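PDB 1ZGH: methionyl-tRNA formyltransferase from Clostridium thermocellum, which probably transfers a formyl group from 10-formyltetrahydrofolate to the amino group of methionine carried by initiator tRNA. Local coordinates for residues Met217-Gly220 with Pro224-Phe227; Ser115-Leu120 with Glu157-Arg162; Asp213-Leu218 with Leu235-Ala240; Ile43-Lys48 with Ile166-Met171; Leu120-Ile125 with Gln193-Glu198. All coordinates share one frame; numbering follows the deposited sequence.

Contact 1: Met217-Gly220 with Pro224-Phe227; sequences MLDG and PRAF
Leu218, at the end of helix 208-217, turns its side chain onto the backbone of Pro224-Phe227. Its CB lies 3.5 Å from Pro224 O, with CG and CD2 also near that oxygen, which accepts a hydrogen bond from Ser200 OG. Leu218 CD1 reaches Ala226 CB at 3.9 Å. A branched apolar residue suits this buried spot, and the methyl of Ala226 gives CD1 a small apolar partner. Leu218 O, for its part, faces Arg225, 3.1 Å from NH1. The two segments are the ends of a tight loop that leads from helix 208-217 into strand 227-230, the first strand of the antiparallel sheet in the C-terminal domain. Asp219 comes next. Its OD1 sits over a face of the Arg225 guanidinium, 3.6 Å from NE, in a long salt bridge whose planes are 41° apart; no N-H points at the oxygen, so the attraction is one of charge alone. The other oxygen, OD2, accepts a hydrogen bond from the backbone N of Arg239. Gly220 then lays its peptide N over the same guanidinium, 3.3 Å above the plane and toward its rim. Its carbonyl takes the one clear hydrogen bond of the contact, from Arg225 NH1 to Gly220 O at 3.2 Å, a bent bond of 142° whose donor stands above the carbonyl plane. Arg225 gets there by folding back at chi2 (-73°), which brings a side chain that starts out away from Met217-Gly220 round to lie across it.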
# COMPACT_ATOMS: atom_id res chain seq x y z
N MSE A 217 -10.52 -8.40 -2.52
CA MSE A 217 -9.28 -8.00 -1.84
C MSE A 217 -8.06 -8.34 -2.70
O MSE A 217 -7.01 -7.77 -2.49
CB MSE A 217 -9.13 -8.61 -0.45
CG MSE A 217 -8.57 -10.05 -0.42
SE MSE A 217 -8.66 -10.83 1.36
CE MSE A 217 -7.45 -12.44 1.03
N LEU A 218 -8.24 -9.26 -3.66
CA LEU A 218 -7.21 -9.61 -4.65
C LEU A 218 -7.39 -9.06 -6.07
O LEU A 218 -6.59 -9.40 -6.97
CB LEU A 218 -7.06 -11.14 -4.66
CG LEU A 218 -6.63 -11.71 -3.31
CD1 LEU A 218 -6.95 -13.19 -3.18
CD2 LEU A 218 -5.19 -11.44 -3.03
N ASP A 219 -8.41 -8.21 -6.26
CA ASP A 219 -8.79 -7.62 -7.52
C ASP A 219 -8.14 -6.25 -7.66
O ASP A 219 -8.72 -5.21 -7.35
CB ASP A 219 -10.31 -7.60 -7.61
CG ASP A 219 -10.85 -7.21 -8.97
OD1 ASP A 219 -10.07 -6.90 -9.93
OD2 ASP A 219 -12.10 -7.16 -9.08
N GLY A 220 -6.90 -6.26 -8.14
CA GLY A 220 -6.16 -5.02 -8.37
C GLY A 220 -4.86 -5.24 -9.11
O GLY A 220 -4.34 -6.35 -9.13
N PRO A 224 -2.36 -11.37 -7.38
CA PRO A 224 -2.79 -12.72 -7.81
C PRO A 224 -4.24 -12.94 -7.45
O PRO A 224 -4.58 -13.06 -6.26
CB PRO A 224 -1.90 -13.68 -6.99
CG PRO A 224 -1.56 -12.91 -5.74
CD PRO A 224 -1.55 -11.43 -6.14
N ARG A 225 -5.10 -13.01 -8.47
CA ARG A 225 -6.54 -13.11 -8.23
C ARG A 225 -6.94 -14.31 -7.38
O ARG A 225 -6.33 -15.37 -7.45
CB ARG A 225 -7.30 -13.20 -9.55
CG ARG A 225 -7.22 -11.94 -10.42
CD ARG A 225 -8.02 -10.80 -9.92
NE ARG A 225 -7.88 -9.65 -10.84
CZ ARG A 225 -6.83 -8.83 -10.83
NH1 ARG A 225 -5.84 -9.02 -9.95
NH2 ARG A 225 -6.78 -7.81 -11.69
N ALA A 226 -8.06 -14.17 -6.69
CA ALA A 226 -8.66 -15.24 -5.95
C ALA A 226 -9.00 -16.38 -6.93
O ALA A 226 -9.49 -16.14 -8.02
CB ALA A 226 -9.92 -14.78 -5.22
N PHE A 227 -8.76 -17.59 -6.51
CA PHE A 227 -8.95 -18.73 -7.40
C PHE A 227 -9.43 -20.02 -6.72
O PHE A 227 -9.28 -20.18 -5.49
CB PHE A 227 -7.67 -18.98 -8.21
CG PHE A 227 -6.58 -19.64 -7.47
CD1 PHE A 227 -6.47 -21.03 -7.50
CD2 PHE A 227 -5.65 -18.90 -6.74
CE1 PHE A 227 -5.47 -21.69 -6.83
CE2 PHE A 227 -4.62 -19.56 -6.05
CZ PHE A 227 -4.52 -20.96 -6.11

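Contact 2: Ser115-Leu120 with Glu157-Arg162; sequences SPLQNL and EEIFMR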
# COMPACT_ATOMS: atom_id res chain seq x y z
N SER A 115 1.34 -7.43 3.39
CA SER A 115 0.00 -7.52 2.78
C SER A 115 -1.09 -6.95 3.67
O SER A 115 -2.05 -7.66 4.05
CB SER A 115 -0.28 -8.97 2.37
OG SER A 115 0.85 -9.55 1.74
N PRO A 116 -0.93 -5.69 4.09
CA PRO A 116 -1.84 -5.20 5.10
C PRO A 116 -3.30 -5.20 4.63
O PRO A 116 -4.17 -5.49 5.43
CB PRO A 116 -1.30 -3.79 5.43
CG PRO A 116 -0.48 -3.40 4.24
CD PRO A 116 0.10 -4.68 3.71
N LEU A 117 -3.58 -4.91 3.36
CA LEU A 117 -4.99 -4.84 2.93
C LEU A 117 -5.70 -6.18 3.09
O LEU A 117 -6.78 -6.25 3.67
CB LEU A 117 -5.14 -4.33 1.50
CG LEU A 117 -6.60 -4.41 1.00
CD1 LEU A 117 -7.55 -3.62 1.90
CD2 LEU A 117 -6.65 -3.85 -0.38
N GLN A 118 -5.07 -7.24 2.59
CA GLN A 118 -5.60 -8.58 2.67
C GLN A 118 -5.66 -9.05 4.12
O GLN A 118 -6.65 -9.65 4.53
CB GLN A 118 -4.78 -9.56 1.80
CG GLN A 118 -4.81 -9.27 0.30
CD GLN A 118 -3.93 -8.10 -0.14
OE1 GLN A 118 -2.94 -7.80 0.52
NE2 GLN A 118 -4.30 -7.43 -1.26
N ASN A 119 -4.64 -8.73 4.91
CA ASN A 119 -4.66 -9.07 6.33
C ASN A 119 -5.81 -8.36 7.10
O ASN A 119 -6.45 -8.97 7.97
CB ASN A 119 -3.32 -8.79 6.96
CG ASN A 119 -2.36 -9.97 6.84
OD1 ASN A 119 -2.65 -11.08 7.35
ND2 ASN A 119 -1.23 -9.75 6.19
N LEU A 120 -6.11 -7.11 6.72
CA LEU A 120 -7.22 -6.35 7.34
C LEU A 120 -8.61 -6.90 6.93
O LEU A 120 -9.47 -7.08 7.78
CB LEU A 120 -7.14 -4.87 6.94
CG LEU A 120 -5.95 -4.12 7.58
CD1 LEU A 120 -5.71 -2.82 6.77
CD2 LEU A 120 -6.21 -3.84 9.05
N GLU A 157 -7.97 -2.41 -5.86
CA GLU A 157 -7.70 -1.27 -6.68
C GLU A 157 -8.42 -0.02 -6.22
O GLU A 157 -7.78 1.05 -6.12
CB GLU A 157 -7.94 -1.53 -8.18
CG GLU A 157 -7.47 -0.35 -9.11
CD GLU A 157 -6.75 -0.81 -10.36
OE1 GLU A 157 -6.64 -0.02 -11.30
OE2 GLU A 157 -6.27 -1.96 -10.38
N GLU A 158 -9.71 -0.14 -5.91
CA GLU A 158 -10.52 0.98 -5.42
C GLU A 158 -10.00 1.51 -4.08
O GLU A 158 -9.88 2.72 -3.86
CB GLU A 158 -12.01 0.56 -5.32
CG GLU A 158 -12.74 0.54 -6.66
CD GLU A 158 -14.07 -0.24 -6.63
OE1 GLU A 158 -14.37 -0.85 -5.60
OE2 GLU A 158 -14.80 -0.23 -7.64
N ILE A 159 -9.62 0.59 -3.21
CA ILE A 159 -9.14 0.96 -1.87
C ILE A 159 -7.75 1.61 -1.98
O ILE A 159 -7.49 2.61 -1.33
CB ILE A 159 -9.08 -0.30 -0.94
CG1 ILE A 159 -10.52 -0.81 -0.65
CG2 ILE A 159 -8.30 0.01 0.35
CD1 ILE A 159 -10.55 -2.24 -0.14
N PHE A 160 -6.87 1.04 -2.79
CA PHE A 160 -5.53 1.63 -2.99
C PHE A 160 -5.61 3.01 -3.63
O PHE A 160 -4.86 3.92 -3.26
CB PHE A 160 -4.60 0.69 -3.78
CG PHE A 160 -4.17 -0.52 -3.03
CD1 PHE A 160 -3.72 -0.44 -1.72
CD2 PHE A 160 -4.11 -1.75 -3.68
CE1 PHE A 160 -3.28 -1.57 -1.07
CE2 PHE A 160 -3.67 -2.86 -3.02
CZ PHE A 160 -3.24 -2.76 -1.72
N MSE A 161 -6.54 3.20 -4.57
CA MSE A 161 -6.72 4.53 -5.15
C MSE A 161 -7.31 5.54 -4.15
O MSE A 161 -6.95 6.71 -4.15
CB MSE A 161 -7.57 4.48 -6.44
CG MSE A 161 -6.88 3.67 -7.53
SE MSE A 161 -7.95 3.70 -9.19
CE MSE A 161 -9.39 2.90 -8.68
N ARG A 162 -8.22 5.08 -3.30
CA ARG A 162 -8.78 5.90 -2.23
C ARG A 162 -7.67 6.32 -1.24
O ARG A 162 -7.58 7.49 -0.86
CB ARG A 162 -9.88 5.07 -1.53
CG ARG A 162 -10.65 5.76 -0.42
CD ARG A 162 -11.69 4.77 0.21
NE ARG A 162 -12.57 4.16 -0.80
CZ ARG A 162 -13.00 2.91 -0.82
NH1 ARG A 162 -12.72 2.08 0.18
NH2 ARG A 162 -13.77 2.49 -1.83
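Leu117 carries most of this contact, dividing its two methyl groups between neighbouring residues of helix 156-178. CD1 meets both branches of Ile159, 3.9 Å from its CD1 and 4.0 Å from its CG2, while CD2 rests over one face of the Phe160 ring. That second touch is a CH-pi contact: Leu117 CD2 lies 4.2 Å from the ring centroid, 25° off the normal and displaced toward the rim, where CZ of Phe160 is the nearest ring atom at 3.8 Å. The leucine reaches both because its CG is anti to the backbone N (chi1 174°), which carries the fork toward helix 156-178 across the gap between Ser115-Leu120 and Glu157-Arg162, whose closest CA atoms, those of Leu117 and Ile159, are still 8.6 Å apart. A gap of that width calls for long apolar side chains, and the flat ring of Phe160 offers a broad surface to a methyl group. Tyr223 meets the same ring at a shallow angle between planes, and Trp41 of helix 40-52 also touches Phe160. The contact is buried helix-to-helix packing, joining helix 116-122 to the start of the long helix 156-178 within the formyltransferase domain.

Contact 3: Asp213-Leu218 with Leu235-Ala240; sequences DYIRML and LEFSRA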
# COMPACT_ATOMS: atom_id res chain seq x y z
N ASP A 213 -15.14 -11.27 -0.14
CA ASP A 213 -13.96 -10.56 0.42
C ASP A 213 -12.71 -11.01 -0.27
O ASP A 213 -11.92 -10.17 -0.66
CB ASP A 213 -13.86 -10.73 1.94
CG ASP A 213 -14.89 -9.92 2.68
OD1 ASP A 213 -15.43 -8.97 2.08
OD2 ASP A 213 -15.20 -10.24 3.85
N TYR A 214 -12.53 -12.33 -0.42
CA TYR A 214 -11.34 -12.87 -1.14
C TYR A 214 -11.20 -12.36 -2.58
O TYR A 214 -10.14 -11.92 -2.99
CB TYR A 214 -11.31 -14.42 -1.11
CG TYR A 214 -10.41 -14.95 -0.02
CD1 TYR A 214 -10.70 -14.71 1.33
CD2 TYR A 214 -9.28 -15.72 -0.33
CE1 TYR A 214 -9.86 -15.19 2.34
CE2 TYR A 214 -8.43 -16.21 0.68
CZ TYR A 214 -8.73 -15.93 2.00
OH TYR A 214 -7.95 -16.44 2.99
N ILE A 215 -12.29 -12.42 -3.35
CA ILE A 215 -12.26 -11.93 -4.71
C ILE A 215 -11.93 -10.43 -4.78
O ILE A 215 -11.00 -10.03 -5.50
CB ILE A 215 -13.57 -12.21 -5.47
CG1 ILE A 215 -13.85 -13.72 -5.52
CG2 ILE A 215 -13.48 -11.57 -6.89
CD1 ILE A 215 -15.23 -14.04 -6.06
N ARG A 216 -12.65 -9.61 -4.01
CA ARG A 216 -12.42 -8.16 -4.07
C ARG A 216 -11.02 -7.73 -3.56
O ARG A 216 -10.44 -6.82 -4.12
CB ARG A 216 -13.48 -7.38 -3.33
CG ARG A 216 -13.35 -7.33 -1.80
CD ARG A 216 -14.64 -6.81 -1.24
NE ARG A 216 -14.71 -6.88 0.22
CZ ARG A 216 -14.24 -5.95 1.05
NH1 ARG A 216 -13.66 -4.83 0.62
NH2 ARG A 216 -14.41 -6.13 2.34
N MSE A 217 -10.52 -8.40 -2.52
CA MSE A 217 -9.28 -8.00 -1.84
C MSE A 217 -8.06 -8.34 -2.70
O MSE A 217 -7.01 -7.77 -2.49
CB MSE A 217 -9.13 -8.61 -0.45
CG MSE A 217 -8.57 -10.05 -0.42
SE MSE A 217 -8.66 -10.83 1.36
CE MSE A 217 -7.45 -12.44 1.03
N LEU A 218 -8.24 -9.26 -3.66
CA LEU A 218 -7.21 -9.61 -4.65
C LEU A 218 -7.39 -9.06 -6.07
O LEU A 218 -6.59 -9.40 -6.97
CB LEU A 218 -7.06 -11.14 -4.66
CG LEU A 218 -6.63 -11.71 -3.31
CD1 LEU A 218 -6.95 -13.19 -3.18
CD2 LEU A 218 -5.19 -11.44 -3.03
N LEU A 235 -9.45 -21.46 -11.92
CA LEU A 235 -10.50 -20.48 -12.18
C LEU A 235 -10.21 -19.23 -11.37
O LEU A 235 -10.23 -19.29 -10.11
CB LEU A 235 -11.88 -21.03 -11.80
CG LEU A 235 -12.49 -22.02 -12.78
CD1 LEU A 235 -11.68 -23.31 -12.90
CD2 LEU A 235 -13.91 -22.31 -12.32
N GLU A 236 -9.86 -18.14 -12.05
CA GLU A 236 -9.51 -16.89 -11.37
C GLU A 236 -10.67 -15.91 -11.47
O GLU A 236 -11.21 -15.70 -12.55
CB GLU A 236 -8.25 -16.28 -11.99
CG GLU A 236 -7.00 -17.10 -11.73
CD GLU A 236 -5.70 -16.39 -12.16
OE1 GLU A 236 -5.71 -15.25 -12.62
OE2 GLU A 236 -4.62 -17.00 -12.02
N PHE A 237 -11.03 -15.30 -10.35
CA PHE A 237 -12.22 -14.47 -10.27
C PHE A 237 -11.87 -13.00 -10.10
O PHE A 237 -10.86 -12.65 -9.45
CB PHE A 237 -13.11 -14.90 -9.06
CG PHE A 237 -13.51 -16.34 -9.10
CD1 PHE A 237 -14.64 -16.74 -9.78
CD2 PHE A 237 -12.74 -17.32 -8.44
CE1 PHE A 237 -14.99 -18.06 -9.85
CE2 PHE A 237 -13.11 -18.63 -8.50
CZ PHE A 237 -14.24 -18.99 -9.21
N SER A 238 -12.72 -12.14 -10.64
CA SER A 238 -12.63 -10.69 -10.43
C SER A 238 -14.00 -10.04 -10.63
O SER A 238 -14.98 -10.71 -11.04
CB SER A 238 -11.58 -10.11 -11.37
OG SER A 238 -11.96 -10.39 -12.70
N ARG A 239 -14.07 -8.75 -10.27
CA ARG A 239 -15.24 -7.92 -10.44
C ARG A 239 -16.50 -8.55 -9.83
O ARG A 239 -17.57 -8.69 -10.47
CB ARG A 239 -15.47 -7.61 -11.91
CG ARG A 239 -16.42 -6.41 -12.11
CD ARG A 239 -16.14 -5.68 -13.40
NE ARG A 239 -16.35 -6.50 -14.59
CZ ARG A 239 -17.43 -6.48 -15.35
NH1 ARG A 239 -18.49 -5.73 -15.05
NH2 ARG A 239 -17.46 -7.25 -16.44
N ALA A 240 -16.37 -8.90 -8.57
CA ALA A 240 -17.44 -9.51 -7.83
C ALA A 240 -18.52 -8.50 -7.44
O ALA A 240 -18.20 -7.37 -7.13
CB ALA A 240 -16.88 -10.12 -6.60
O HOH W 1 -9.55 -11.69 -7.13
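Ile215 spreads its two branches over the bend in strand 233-243. CG2 sits in the corner and touches both arms, 3.7 Å from Ala240 CB and equally close to Ser238 CA, while the CG1-CD1 branch extends along the earlier arm, where CD1 packs 3.8 Å from Phe237 CB. With CG1 anti to the carbonyl carbon (chi1 -59°), CG2 is left anti to the backbone N and faces the corner. A beta-branched residue fits here because it fills the corner with CG2 while CD1 still reaches Phe237, and the alanine leaves room for its methyl. The ring of Phe237 leads away from the helix, so its CB does most of the touching, and the ring goes on to Val251 and Ile228. Beside this apolar patch a water joins the backbones: it donates to Ile215 O at 2.7 Å and to Phe237 O at 2.8 Å. The next residue, Arg216, grips a single oxygen of Asp213 side-on, with NE and NH2 both bonded to OD1, and its NH1 reaches the carbonyls of Leu152 and Gly154. Helix 208-217 thus lies between two partners: Ile215 faces strand 233-243, itself flanked by strands 227-230 and 246-254, whereas Asp213, Arg216 and Met217 pack on Ile121 of helix 116-122.

Contact 4: Ile43-Lys48 with Ile166-Met171; sequences IKNAQK and IIFNDM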
# COMPACT_ATOMS: atom_id res chain seq x y z
N ILE A 43 1.75 6.58 -9.52
CA ILE A 43 2.62 7.28 -10.45
C ILE A 43 1.92 8.49 -11.08
O ILE A 43 2.50 9.56 -11.22
CB ILE A 43 3.14 6.31 -11.54
CG1 ILE A 43 4.00 5.22 -10.89
CG2 ILE A 43 3.94 7.09 -12.61
CD1 ILE A 43 4.32 4.06 -11.86
N LYS A 44 0.67 8.28 -11.51
CA LYS A 44 -0.15 9.35 -12.04
C LYS A 44 -0.26 10.47 -11.00
O LYS A 44 -0.11 11.62 -11.34
CB LYS A 44 -1.55 8.85 -12.45
CG LYS A 44 -2.59 9.99 -12.77
CD LYS A 44 -4.03 9.48 -13.08
CE LYS A 44 -4.72 8.66 -11.95
NZ LYS A 44 -5.04 9.41 -10.68
N ASN A 45 -0.55 10.10 -9.76
CA ASN A 45 -0.78 11.08 -8.69
C ASN A 45 0.51 11.83 -8.33
O ASN A 45 0.47 13.02 -7.98
CB ASN A 45 -1.38 10.39 -7.44
CG ASN A 45 -2.87 10.05 -7.59
OD1 ASN A 45 -3.56 10.61 -8.44
ND2 ASN A 45 -3.38 9.16 -6.74
N ALA A 46 1.64 11.15 -8.46
CA ALA A 46 2.95 11.74 -8.24
C ALA A 46 3.29 12.74 -9.33
O ALA A 46 3.81 13.82 -9.03
CB ALA A 46 4.03 10.66 -8.13
N GLN A 47 3.02 12.38 -10.59
CA GLN A 47 3.25 13.31 -11.73
C GLN A 47 2.39 14.57 -11.60
O GLN A 47 2.86 15.69 -11.82
CB GLN A 47 2.97 12.62 -13.07
CG GLN A 47 3.97 11.50 -13.39
CD GLN A 47 3.55 10.63 -14.57
OE1 GLN A 47 2.37 10.54 -14.91
NE2 GLN A 47 4.52 9.95 -15.17
N LYS A 48 1.13 14.37 -11.20
CA LYS A 48 0.21 15.48 -10.94
C LYS A 48 0.73 16.37 -9.81
O LYS A 48 0.75 17.61 -9.93
CB LYS A 48 -1.17 14.91 -10.59
CG LYS A 48 -2.23 15.93 -10.39
N ILE A 166 -5.83 10.16 -0.44
CA ILE A 166 -5.60 10.70 0.91
C ILE A 166 -4.12 11.06 1.11
O ILE A 166 -3.81 12.11 1.68
CB ILE A 166 -6.10 9.69 2.00
CG1 ILE A 166 -7.63 9.60 1.93
CG2 ILE A 166 -5.61 10.12 3.42
CD1 ILE A 166 -8.31 8.46 2.77
N ILE A 167 -3.22 10.21 0.64
CA ILE A 167 -1.82 10.40 0.83
C ILE A 167 -1.34 11.66 0.08
O ILE A 167 -0.62 12.53 0.63
CB ILE A 167 -1.02 9.16 0.41
CG1 ILE A 167 -1.21 8.05 1.46
CG2 ILE A 167 0.48 9.47 0.27
CD1 ILE A 167 -0.72 6.66 1.00
N PHE A 168 -1.75 11.75 -1.18
CA PHE A 168 -1.30 12.84 -2.05
C PHE A 168 -2.00 14.17 -1.82
O PHE A 168 -1.35 15.22 -1.96
CB PHE A 168 -1.39 12.45 -3.53
CG PHE A 168 -0.22 11.60 -3.98
CD1 PHE A 168 0.98 12.18 -4.31
CD2 PHE A 168 -0.33 10.21 -4.06
CE1 PHE A 168 2.08 11.41 -4.72
CE2 PHE A 168 0.75 9.42 -4.48
CZ PHE A 168 1.98 10.05 -4.82
N ASN A 169 -3.28 14.14 -1.47
CA ASN A 169 -4.04 15.40 -1.35
C ASN A 169 -4.00 15.97 0.05
O ASN A 169 -4.09 17.17 0.22
CB ASN A 169 -5.49 15.22 -1.81
CG ASN A 169 -5.61 14.97 -3.32
OD1 ASN A 169 -4.62 14.98 -4.07
ND2 ASN A 169 -6.84 14.79 -3.78
N ASP A 170 -3.82 15.11 1.06
CA ASP A 170 -3.88 15.53 2.47
C ASP A 170 -2.55 15.32 3.20
O ASP A 170 -1.96 16.28 3.71
CB ASP A 170 -5.03 14.78 3.16
CG ASP A 170 -5.15 15.09 4.65
OD1 ASP A 170 -6.01 14.45 5.30
OD2 ASP A 170 -4.42 15.98 5.18
N MSE A 171 -2.06 14.08 3.22
CA MSE A 171 -0.93 13.74 4.07
C MSE A 171 0.42 14.35 3.64
O MSE A 171 1.12 14.94 4.47
CB MSE A 171 -0.82 12.23 4.27
CG MSE A 171 -2.09 11.64 4.87
SE MSE A 171 -1.91 9.74 5.22
CE MSE A 171 -1.05 9.81 7.00
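Two helices of the formyltransferase domain, 40-52 and 156-178, meet here beside its central mixed sheet, and one aromatic ring packs between them. Phe168 leans across to helix 40-52 and offers a face to Asn45. Asn45 CB stands 3.5 Å above the ring plane, displaced toward the rim, in a CH-pi contact 3.8 Å from the centroid and 22° off the normal. Farther along the ring, CE1 of Phe168 approaches Ala46 CA at 3.6 Å and CZ lies 3.9 Å from Ala46 CB. Alanine suits this position because its short side chain lets the ring come right up to the helix backbone. The amide of Asn45 is turned 61° from the ring plane, and its polar atoms find other partners: OD1 accepts from Lys44 NZ at 2.9 Å, and ND2 is bonded to Ser164 OG. On the Phe168 side, the helix widens into a pi-type turn at 167-171, where Ile166 O accepts from both Asp170 N and Met171 N. Across the interface the contact is dispersive: asparagine lends its methylene to the aromatic face, while its amide is satisfied by polar groups at the margin of the buried ring.

Contact 5: Leu120-Ile125 with Gln193-Glu198; sequences LIERGI and QRRKPE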
# COMPACT_ATOMS: atom_id res chain seq x y z
N LEU A 120 -6.11 -7.11 6.72
CA LEU A 120 -7.22 -6.35 7.34
C LEU A 120 -8.61 -6.90 6.93
O LEU A 120 -9.47 -7.08 7.78
CB LEU A 120 -7.14 -4.87 6.94
CG LEU A 120 -5.95 -4.12 7.58
CD1 LEU A 120 -5.71 -2.82 6.77
CD2 LEU A 120 -6.21 -3.84 9.05
N ILE A 121 -8.80 -7.14 5.63
CA ILE A 121 -10.06 -7.65 5.09
C ILE A 121 -10.34 -9.07 5.58
O ILE A 121 -11.45 -9.33 6.05
CB ILE A 121 -10.17 -7.52 3.57
CG1 ILE A 121 -10.24 -6.04 3.20
CG2 ILE A 121 -11.47 -8.25 3.02
CD1 ILE A 121 -10.27 -5.76 1.70
N GLU A 122 -9.34 -9.97 5.58
CA GLU A 122 -9.47 -11.27 6.30
C GLU A 122 -9.96 -11.16 7.73
O GLU A 122 -10.67 -12.05 8.24
CB GLU A 122 -8.13 -11.99 6.37
CG GLU A 122 -7.75 -12.67 5.10
CD GLU A 122 -6.49 -13.52 5.31
OE1 GLU A 122 -6.51 -14.43 6.19
OE2 GLU A 122 -5.49 -13.23 4.63
N ARG A 123 -9.51 -10.14 8.44
CA ARG A 123 -9.92 -9.96 9.81
C ARG A 123 -11.32 -9.30 9.93
O ARG A 123 -11.71 -8.95 11.02
CB ARG A 123 -8.86 -9.21 10.60
CG ARG A 123 -7.60 -10.06 10.85
CD ARG A 123 -6.44 -9.25 11.36
NE ARG A 123 -5.30 -10.10 11.71
CZ ARG A 123 -4.55 -10.78 10.84
NH1 ARG A 123 -4.77 -10.69 9.54
NH2 ARG A 123 -3.54 -11.52 11.27
N GLY A 124 -12.04 -9.13 8.83
CA GLY A 124 -13.35 -8.46 8.86
C GLY A 124 -13.33 -6.97 9.20
O GLY A 124 -14.34 -6.42 9.67
N ILE A 125 -12.19 -6.31 8.98
CA ILE A 125 -12.08 -4.90 9.35
C ILE A 125 -12.59 -4.01 8.18
O ILE A 125 -12.19 -4.22 7.02
CB ILE A 125 -10.64 -4.55 9.75
CG1 ILE A 125 -10.27 -5.26 11.06
CG2 ILE A 125 -10.41 -3.03 9.89
CD1 ILE A 125 -8.79 -5.44 11.25
N GLN A 193 1.82 -11.06 8.40
CA GLN A 193 2.75 -11.72 7.49
C GLN A 193 2.40 -11.45 6.04
O GLN A 193 1.23 -11.28 5.68
CB GLN A 193 2.70 -13.22 7.72
CG GLN A 193 2.93 -13.58 9.15
CD GLN A 193 3.24 -15.05 9.35
OE1 GLN A 193 2.35 -15.83 9.71
NE2 GLN A 193 4.51 -15.43 9.14
N ARG A 194 3.44 -11.43 5.20
CA ARG A 194 3.28 -11.23 3.79
C ARG A 194 2.56 -12.44 3.23
O ARG A 194 2.87 -13.56 3.57
CB ARG A 194 4.63 -11.00 3.10
CG ARG A 194 4.42 -10.47 1.67
N ARG A 195 1.54 -12.21 2.41
CA ARG A 195 0.77 -13.33 1.88
C ARG A 195 1.46 -13.84 0.61
O ARG A 195 2.02 -13.05 -0.13
CB ARG A 195 -0.71 -12.91 1.68
CG ARG A 195 -1.48 -12.97 3.05
CD ARG A 195 -2.96 -12.51 3.04
NE ARG A 195 -3.86 -13.48 2.35
CZ ARG A 195 -4.02 -13.52 1.04
NH1 ARG A 195 -3.40 -12.66 0.29
NH2 ARG A 195 -4.78 -14.42 0.46
N LYS A 196 1.45 -15.15 0.39
CA LYS A 196 1.98 -15.76 -0.85
C LYS A 196 0.86 -15.92 -1.92
O LYS A 196 -0.31 -15.89 -1.59
CB LYS A 196 2.62 -17.11 -0.52
CG LYS A 196 3.78 -17.03 0.47
N PRO A 197 1.23 -16.04 -3.21
CA PRO A 197 0.24 -16.30 -4.28
C PRO A 197 -0.66 -17.52 -4.05
O PRO A 197 -1.84 -17.49 -4.39
CB PRO A 197 1.10 -16.54 -5.52
CG PRO A 197 2.38 -15.76 -5.26
CD PRO A 197 2.59 -15.82 -3.75
N GLU A 198 -0.12 -18.58 -3.45
CA GLU A 198 -0.92 -19.76 -3.13
C GLU A 198 -2.07 -19.47 -2.15
O GLU A 198 -3.08 -20.18 -2.15
CB GLU A 198 -0.03 -20.85 -2.54
CG GLU A 198 1.08 -21.35 -3.47
CD GLU A 198 2.25 -20.35 -3.75
OE1 GLU A 198 2.47 -19.36 -3.00
OE2 GLU A 198 2.97 -20.58 -4.74
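A surface salt bridge links the end of helix 116-122 to the loop that runs from strand 191-192 toward helix 208-217. Glu122 and Arg195 reach for each other from opposite directions, and Glu122 OE2 comes within 2.8 Å of Arg195 NE. The same oxygen lies 3.1 Å from Arg195 CD, so it sits at the elbow of the arginine, where the aliphatic chain gives way to the guanidinium. The carboxylate and guanidinium planes are 78° apart, and OE2 stands oblique to the guanidinium, so the pair does not form the flat, two-pronged grip that arginine can make with a carboxylate. The bend at chi3 (72°) of Arg195 presents NE to the glutamate, while the Glu122 chain is extended beyond CG and spans much of the distance between backbones whose nearest CA atoms, those of Glu122 and Arg195, are 11.3 Å apart. Long charged side chains suit such a gap, particularly where Glu122 is exposed to solvent. The loop is also held by its backbone, since Arg195 N is bonded to Ser115 OG and Gln193 O to Asn119 ND2. Just beyond Glu122 the helix ends: Gly124, with its positive phi, is the C-prime residue, Ile125 N bonds to Leu120 O at 3.1 Å and Gly124 N to Ile121 O at 2.8 Å, the paired bonds of a Schellman motif.

From the N terminus, helix 40-52 is the first element used: contact 4 joins it to helix 156-178 and closes the longest loop. Within that loop lies contact 2, which ties helix 116-122 to the start of helix 156-178. Contact 5 leaves the end of helix 116-122 for the linker at 193-198, and so crosses both contact 2 and contact 4. Contacts 1 and 3 come after these and start from the same stretch at the end of helix 208-217, the short loop of contact 1 lying within that of contact 3. Gln118 NE2, bonded to Met217 O, joins contact 2 to this C-terminal group, whereas contact 4 stays remote, its centre about 27 Å from that of contact 3.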